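Long-range contacts in 4-hydroxy-tetrahydrodipicolinate synthase (Methanocaldococcus jannaschii DSM 2661, PDB 2YXG), which probably catalyses the condensation of pyruvate with aspartate semialdehyde to 4-hydroxy-tetrahydrodipicolinate, a step of lysine biosynthesis, as a homotetramer: residues L23-N28 with K61-V66; A122-N126 with Y154-S158; L190-A194 with F224-R228. All blocks are in the same frame, centred on the assembly; numbering follows the deposited sequence.

Interaction 1: residues L23-N28 with K61-V66; sequences LEENIN and KVVDVV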
loop_
_atom_site.group_PDB
_atom_site.type_symbol
_atom_site.label_atom_id
_atom_site.label_comp_id
_atom_site.label_asym_id
_atom_site.label_seq_id
_atom_site.Cartn_x
_atom_site.Cartn_y
_atom_site.Cartn_z
ATOM N N LEU A 23 30.542 23.953 -4.351
ATOM C CA LEU A 23 30.413 23.170 -3.141
ATOM C C LEU A 23 30.882 23.945 -1.889
ATOM O O LEU A 23 30.160 24.051 -0.887
ATOM C CB LEU A 23 31.153 21.832 -3.305
ATOM C CG LEU A 23 31.057 20.731 -2.249
ATOM C CD1 LEU A 23 29.618 20.124 -2.168
ATOM C CD2 LEU A 23 32.036 19.649 -2.589
ATOM N N GLU A 24 32.070 24.527 -1.965
ATOM C CA GLU A 24 32.606 25.358 -0.877
ATOM C C GLU A 24 31.681 26.504 -0.486
ATOM O O GLU A 24 31.377 26.718 0.702
ATOM C CB GLU A 24 33.942 25.961 -1.319
ATOM C CG GLU A 24 34.645 26.765 -0.241
ATOM C CD GLU A 24 36.114 27.035 -0.589
ATOM O OE1 GLU A 24 36.456 27.134 -1.803
ATOM O OE2 GLU A 24 36.921 27.133 0.345
ATOM N N GLU A 25 31.266 27.248 -1.512
ATOM C CA GLU A 25 30.367 28.349 -1.389
ATOM C C GLU A 25 29.029 27.911 -0.779
ATOM O O GLU A 25 28.481 28.603 0.102
ATOM C CB GLU A 25 30.231 29.027 -2.762
ATOM C CG GLU A 25 28.832 29.478 -3.116
ATOM C CD GLU A 25 28.747 30.435 -4.325
ATOM O OE1 GLU A 25 29.591 30.365 -5.278
ATOM O OE2 GLU A 25 27.794 31.256 -4.295
ATOM N N ASN A 26 28.516 26.742 -1.184
ATOM C CA ASN A 26 27.268 26.225 -0.528
ATOM C C ASN A 26 27.502 25.923 0.944
ATOM O O ASN A 26 26.719 26.293 1.807
ATOM C CB ASN A 26 26.716 24.979 -1.212
ATOM C CG ASN A 26 26.112 25.260 -2.521
ATOM O OD1 ASN A 26 25.762 26.382 -2.810
ATOM N ND2 ASN A 26 25.976 24.219 -3.351
ATOM N N ILE A 27 28.617 25.264 1.217
ATOM C CA ILE A 27 28.969 24.952 2.607
ATOM C C ILE A 27 29.020 26.165 3.505
ATOM O O ILE A 27 28.355 26.205 4.557
ATOM C CB ILE A 27 30.256 24.158 2.690
ATOM C CG1 ILE A 27 30.002 22.804 2.000
ATOM C CG2 ILE A 27 30.654 23.939 4.177
ATOM C CD1 ILE A 27 31.189 21.894 1.864
ATOM N N ASN A 28 29.773 27.168 3.099
ATOM C CA ASN A 28 29.849 28.413 3.905
ATOM C C ASN A 28 28.525 29.140 4.022
ATOM O O ASN A 28 28.222 29.689 5.089
ATOM C CB ASN A 28 30.894 29.361 3.300
ATOM C CG ASN A 28 32.276 28.882 3.532
ATOM O OD1 ASN A 28 33.131 28.970 2.644
ATOM N ND2 ASN A 28 32.527 28.354 4.741
ATOM N N LYS A 61 36.451 17.187 0.335
ATOM C CA LYS A 61 36.276 18.634 0.187
ATOM C C LYS A 61 35.415 19.191 1.345
ATOM O O LYS A 61 35.724 20.247 1.954
ATOM C CB LYS A 61 35.718 18.980 -1.181
ATOM C CG LYS A 61 35.465 20.493 -1.398
ATOM C CD LYS A 61 36.785 21.211 -1.838
ATOM C CE LYS A 61 36.674 22.745 -1.705
ATOM N NZ LYS A 61 37.873 23.435 -2.271
ATOM N N VAL A 62 34.378 18.434 1.712
ATOM C CA VAL A 62 33.480 18.895 2.784
ATOM C C VAL A 62 34.197 18.998 4.168
ATOM O O VAL A 62 34.055 20.009 4.892
ATOM C CB VAL A 62 32.206 18.010 2.865
ATOM C CG1 VAL A 62 31.308 18.469 4.014
ATOM C CG2 VAL A 62 31.434 18.127 1.538
ATOM N N VAL A 63 34.908 17.935 4.532
ATOM C CA VAL A 63 35.724 17.933 5.776
ATOM C C VAL A 63 36.652 19.156 5.818
ATOM O O VAL A 63 36.633 19.895 6.802
ATOM C CB VAL A 63 36.534 16.626 5.940
ATOM C CG1 VAL A 63 37.619 16.745 7.048
ATOM C CG2 VAL A 63 35.621 15.472 6.222
ATOM N N ASP A 64 37.388 19.377 4.721
ATOM C CA ASP A 64 38.422 20.424 4.621
ATOM C C ASP A 64 37.798 21.839 4.727
ATOM O O ASP A 64 38.298 22.720 5.458
ATOM C CB ASP A 64 39.236 20.273 3.291
ATOM C CG ASP A 64 40.168 18.962 3.234
ATOM O OD1 ASP A 64 40.243 18.112 4.173
ATOM O OD2 ASP A 64 40.875 18.778 2.196
ATOM N N VAL A 65 36.715 22.070 3.973
ATOM C CA VAL A 65 36.098 23.363 3.965
ATOM C C VAL A 65 35.460 23.598 5.307
ATOM O O VAL A 65 35.616 24.667 5.897
ATOM C CB VAL A 65 34.990 23.473 2.893
ATOM C CG1 VAL A 65 34.120 24.768 3.153
ATOM C CG2 VAL A 65 35.590 23.408 1.476
ATOM N N VAL A 66 34.720 22.616 5.796
ATOM C CA VAL A 66 34.081 22.783 7.088
ATOM C C VAL A 66 35.105 23.051 8.172
ATOM O O VAL A 66 34.899 23.960 9.006
ATOM C CB VAL A 66 33.191 21.594 7.495
ATOM C CG1 VAL A 66 32.837 21.690 8.979
ATOM C CG2 VAL A 66 31.913 21.511 6.583
HETATM O O HOH W 1 37.397 25.422 -3.865
#
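K61 NZ donates to a water 2.6 Å away, and that water donates in turn to E24 OE1 at 2.8 Å, bridging an ammonium and a carboxylate that form just a long salt bridge of their own, OE1 to NZ 4.0 Å. The pair lies along one margin of the packing between helix 20-32 and helix 52-66, the first two outer helices of the TIM barrel, whose segment axes cross at -51°. Long, flexible residues suit this margin because their methylenes can pack on L23 and V65 while the charged ends reach the water. K61 bends at chi2 (84°), and its CG lies against L23 CD2 at 3.7 Å as the two chains run past each other in opposite directions. E24 lays its CG against V65 CG2. Deeper in, only branched hydrocarbon is used: I27 sends one branch each way. CD1 reaches V62 CG2, and V62 and I27 both rest on I38 of strand 37-40, which joins the helix pair to the barrel wall. The other branch goes to the valines. I27 CG2, placed anti to the backbone N, touches both V65 CG1 at 3.7 Å and V66 CG2 at 3.6 Å.

Interaction 2: residues A122-N126 with Y154-S158; sequences AESIN and YSNIS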
loop_
_atom_site.group_PDB
_atom_site.type_symbol
_atom_site.label_atom_id
_atom_site.label_comp_id
_atom_site.label_asym_id
_atom_site.label_seq_id
_atom_site.Cartn_x
_atom_site.Cartn_y
_atom_site.Cartn_z
ATOM N N ALA A 122 29.302 -0.915 12.201
ATOM C CA ALA A 122 29.601 -0.437 13.535
ATOM C C ALA A 122 30.954 -0.967 14.043
ATOM O O ALA A 122 31.695 -0.204 14.659
ATOM C CB ALA A 122 28.465 -0.764 14.475
ATOM N N GLU A 123 31.268 -2.237 13.768
ATOM C CA GLU A 123 32.567 -2.837 14.110
ATOM C C GLU A 123 33.743 -2.256 13.341
ATOM O O GLU A 123 34.884 -2.354 13.796
ATOM C CB GLU A 123 32.547 -4.352 13.879
ATOM C CG GLU A 123 31.900 -5.140 15.045
ATOM C CD GLU A 123 31.313 -6.507 14.641
ATOM O OE1 GLU A 123 31.815 -7.135 13.662
ATOM O OE2 GLU A 123 30.323 -6.939 15.299
ATOM N N SER A 124 33.482 -1.663 12.177
ATOM C CA SER A 124 34.542 -1.202 11.287
ATOM C C SER A 124 35.160 0.150 11.702
ATOM O O SER A 124 36.263 0.498 11.269
ATOM C CB SER A 124 34.060 -1.144 9.813
ATOM O OG SER A 124 33.234 0.002 9.537
ATOM N N ILE A 125 34.450 0.918 12.516
ATOM C CA ILE A 125 34.855 2.293 12.787
ATOM C C ILE A 125 34.523 2.639 14.203
ATOM O O ILE A 125 33.749 1.919 14.831
ATOM C CB ILE A 125 34.144 3.311 11.847
ATOM C CG1 ILE A 125 32.611 3.280 12.041
ATOM C CG2 ILE A 125 34.563 3.063 10.387
ATOM C CD1 ILE A 125 31.848 4.362 11.225
ATOM N N ASN A 126 35.088 3.754 14.687
ATOM C CA ASN A 126 34.708 4.298 15.967
ATOM C C ASN A 126 33.780 5.536 15.920
ATOM O O ASN A 126 33.207 5.903 16.934
ATOM C CB ASN A 126 35.952 4.506 16.861
ATOM C CG ASN A 126 36.514 3.139 17.381
ATOM O OD1 ASN A 126 37.691 2.843 17.197
ATOM N ND2 ASN A 126 35.626 2.284 17.948
ATOM N N TYR A 154 26.146 -1.958 20.176
ATOM C CA TYR A 154 27.153 -1.062 19.654
ATOM C C TYR A 154 26.959 0.335 20.189
ATOM O O TYR A 154 25.970 1.028 19.829
ATOM C CB TYR A 154 27.079 -1.054 18.139
ATOM C CG TYR A 154 27.320 -2.408 17.542
ATOM C CD1 TYR A 154 28.620 -2.930 17.444
ATOM C CD2 TYR A 154 26.246 -3.196 17.105
ATOM C CE1 TYR A 154 28.843 -4.224 16.889
ATOM C CE2 TYR A 154 26.451 -4.488 16.563
ATOM C CZ TYR A 154 27.747 -4.977 16.436
ATOM O OH TYR A 154 27.942 -6.217 15.887
ATOM N N SER A 155 27.917 0.780 21.005
ATOM C CA SER A 155 27.830 2.131 21.557
ATOM C C SER A 155 27.897 3.224 20.483
ATOM O O SER A 155 27.469 4.354 20.738
ATOM C CB SER A 155 28.930 2.381 22.559
ATOM O OG SER A 155 30.175 2.222 21.899
ATOM N N ASN A 156 28.441 2.919 19.303
ATOM C CA ASN A 156 28.535 3.981 18.267
ATOM C C ASN A 156 27.295 4.073 17.357
ATOM O O ASN A 156 27.284 4.839 16.421
ATOM C CB ASN A 156 29.831 3.928 17.447
ATOM C CG ASN A 156 30.070 2.578 16.769
ATOM O OD1 ASN A 156 29.532 1.550 17.174
ATOM N ND2 ASN A 156 30.933 2.571 15.759
ATOM N N ILE A 157 26.289 3.234 17.607
ATOM C CA ILE A 157 24.996 3.371 16.952
ATOM C C ILE A 157 24.204 4.464 17.690
ATOM O O ILE A 157 23.605 4.250 18.754
ATOM C CB ILE A 157 24.215 2.065 16.904
ATOM C CG1 ILE A 157 25.022 1.036 16.123
ATOM C CG2 ILE A 157 22.789 2.286 16.240
ATOM C CD1 ILE A 157 24.772 1.078 14.648
ATOM N N SER A 158 24.189 5.632 17.074
ATOM C CA SER A 158 23.895 6.835 17.824
ATOM C C SER A 158 22.538 7.464 17.489
ATOM O O SER A 158 21.809 7.869 18.401
ATOM C CB SER A 158 25.021 7.830 17.662
ATOM O OG SER A 158 24.554 9.091 18.109
HETATM O O HOH W 2 31.335 -0.290 17.880
#
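A122, in the last turns of helix 111-124, comes closest to N156 by backbone, their CA atoms 6.6 Å apart. N156 sits within a type I beta turn from Y154 to I157, where the chain leaves a helix and enters strand 157-162. The amide of N156 stitches the two segments together: ND2 donates to A122 O at 3.1 Å with an N-H...O angle of 171°, meeting a lone pair in the carbonyl plane. A second bond from ND2 goes to L127 O, so both amide protons hold backbone carbonyls; asparagine, short and with two N-H groups, fits this task well. Its chi1 of 56° brings ND2 round to the carbonyl of A122. In the TIM barrel this contact lies at the N-terminal end of strand 157-162, the end away from K161, the predicted Schiff-base lysine near the strand's other end. A122 is small enough to let the Y154 ring close over it: CB stands 4.0 Å from the ring centroid, a CH-pi contact over the face. At the ring's edge, Y154 OH donates to E123 OE2 at 2.6 Å, meeting the carboxylate on its anti side and 35° out of its plane. A phenylalanine in place of the tyrosine would probably leave the E123 carboxylate without its hydroxyl partner and freer to turn. I157 CD1 also touches A122 CB at 4.1 Å.

Interaction 3: residues L190-A194 with F224-R228; sequences LPIIA and FEKAR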
loop_
_atom_site.group_PDB
_atom_site.type_symbol
_atom_site.label_atom_id
_atom_site.label_comp_id
_atom_site.label_asym_id
_atom_site.label_seq_id
_atom_site.Cartn_x
_atom_site.Cartn_y
_atom_site.Cartn_z
ATOM N N LEU A 190 8.560 19.209 12.610
ATOM C CA LEU A 190 7.839 19.727 13.777
ATOM C C LEU A 190 7.090 18.630 14.616
ATOM O O LEU A 190 7.310 18.527 15.830
ATOM C CB LEU A 190 6.941 20.898 13.366
ATOM C CG LEU A 190 6.123 21.659 14.395
ATOM C CD1 LEU A 190 5.560 22.895 13.740
ATOM C CD2 LEU A 190 4.986 20.784 14.826
ATOM N N PRO A 191 6.223 17.798 13.983
ATOM C CA PRO A 191 5.649 16.738 14.818
ATOM C C PRO A 191 6.657 15.681 15.364
ATOM O O PRO A 191 6.524 15.218 16.514
ATOM C CB PRO A 191 4.596 16.112 13.911
ATOM C CG PRO A 191 4.992 16.421 12.556
ATOM C CD PRO A 191 5.695 17.752 12.611
ATOM N N ILE A 192 7.685 15.345 14.597
ATOM C CA ILE A 192 8.756 14.479 15.152
ATOM C C ILE A 192 9.490 15.052 16.411
ATOM O O ILE A 192 9.732 14.351 17.357
ATOM C CB ILE A 192 9.731 13.975 14.019
ATOM C CG1 ILE A 192 8.970 13.000 13.077
ATOM C CG2 ILE A 192 11.029 13.354 14.623
ATOM C CD1 ILE A 192 9.752 12.551 11.836
ATOM N N ILE A 193 9.792 16.334 16.434
ATOM C CA ILE A 193 10.388 16.987 17.626
ATOM C C ILE A 193 9.451 17.029 18.840
ATOM O O ILE A 193 9.881 16.801 19.985
ATOM C CB ILE A 193 10.922 18.380 17.271
ATOM C CG1 ILE A 193 12.068 18.276 16.240
ATOM C CG2 ILE A 193 11.417 19.085 18.474
ATOM C CD1 ILE A 193 12.437 19.666 15.624
ATOM N N ALA A 194 8.165 17.276 18.569
ATOM C CA ALA A 194 7.120 17.192 19.591
ATOM C C ALA A 194 7.114 15.820 20.252
ATOM O O ALA A 194 6.893 15.695 21.473
ATOM C CB ALA A 194 5.734 17.508 18.978
ATOM N N PHE A 224 6.008 25.791 20.287
ATOM C CA PHE A 224 5.375 25.288 19.065
ATOM C C PHE A 224 4.510 26.292 18.336
ATOM O O PHE A 224 4.307 26.169 17.117
ATOM C CB PHE A 224 4.662 23.939 19.312
ATOM C CG PHE A 224 5.627 22.805 19.378
ATOM C CD1 PHE A 224 5.990 22.107 18.235
ATOM C CD2 PHE A 224 6.278 22.501 20.563
ATOM C CE1 PHE A 224 6.964 21.076 18.304
ATOM C CE2 PHE A 224 7.224 21.467 20.623
ATOM C CZ PHE A 224 7.557 20.759 19.503
ATOM N N GLU A 225 3.976 27.262 19.077
ATOM C CA GLU A 225 3.344 28.421 18.452
ATOM C C GLU A 225 4.291 29.075 17.434
ATOM O O GLU A 225 3.907 29.313 16.299
ATOM C CB GLU A 225 2.914 29.447 19.498
ATOM C CG GLU A 225 2.111 30.595 18.915
ATOM C CD GLU A 225 0.673 30.206 18.547
ATOM O OE1 GLU A 225 0.254 29.045 18.831
ATOM O OE2 GLU A 225 -0.047 31.063 17.967
ATOM N N LYS A 226 5.526 29.358 17.825
ATOM C CA LYS A 226 6.449 29.938 16.861
ATOM C C LYS A 226 7.062 28.950 15.823
ATOM O O LYS A 226 7.353 29.372 14.688
ATOM C CB LYS A 226 7.498 30.789 17.564
ATOM C CG LYS A 226 6.805 31.848 18.440
ATOM C CD LYS A 226 7.745 32.682 19.322
ATOM C CE LYS A 226 8.581 33.695 18.503
ATOM N NZ LYS A 226 7.954 34.136 17.181
ATOM N N ALA A 227 7.238 27.673 16.205
ATOM C CA ALA A 227 7.663 26.639 15.252
ATOM C C ALA A 227 6.604 26.574 14.156
ATOM O O ALA A 227 6.948 26.560 12.974
ATOM C CB ALA A 227 7.901 25.251 15.917
ATOM N N ARG A 228 5.327 26.628 14.552
ATOM C CA ARG A 228 4.216 26.451 13.617
ATOM C C ARG A 228 4.168 27.539 12.577
ATOM O O ARG A 228 3.877 27.304 11.409
ATOM C CB ARG A 228 2.909 26.518 14.368
ATOM C CG ARG A 228 2.268 25.226 14.735
ATOM C CD ARG A 228 0.955 25.588 15.447
ATOM N NE ARG A 228 0.900 24.752 16.608
ATOM C CZ ARG A 228 0.800 25.127 17.868
ATOM N NH1 ARG A 228 0.630 26.378 18.227
ATOM N NH2 ARG A 228 0.826 24.167 18.767
#
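L190 and A227 mark the nearest backbone approach, their CA atoms 7.1 Å apart, where helix 189-194 and helix 224-240 run nearly antiparallel, at 162° between the segments. The segment axes come no closer than 11.4 Å, so large side chains must span the gap. F224 and L190 share this: the F224 ring meets L190 at its edge, with L190 CG in the ring plane and L190 CD2 3.8 Å from F224 CD1. The same edge comes within 3.6 Å of L190 O through F224 CE1, while F224 CZ reaches A194 CB at 3.8 Å; alanine is small enough to leave room for the ring. L190 is extended (chi1 -177°), which carries its CD1 past the ring to the other helix, 4.0 Å from A227 CB and 3.8 Å from R228 CA. Helix 189-194 belongs to the TIM barrel, whereas helix 224-240 opens the C-terminal helices that follow it, and A219 of helix 209-221 packs on both I193 and F224. The contact also faces a second subunit, where F224 meets F224 of that subunit, the ring planes at about 55°. R228 NH1 pairs with E225 OE1 at 2.8 Å, and R228 NE donates to A194 O of the second subunit. Apolar contacts thus join the two helices within the chain and continue across the subunit interface, where R228, probably held in place by E225, adds directional hydrogen bonds.

Read from the N terminus, the three contacts come strictly in series, each closing its own loop of roughly thirty residues before the next opens; none nests or crosses. Interaction 1 closes a loop through strand 37-40, joining the first two outer helices of the barrel. Interaction 2 spans strand 129-133 and helix 144-153, linking the end of one helix to the start of the next strand but one. Interaction 3 passes through strand 199-202 and helix 209-221, leaving the barrel for the C-terminal helices and the subunit interface. Their centres lie 26 to 31 Å apart without touching, so they lie in three separate parts of the fold.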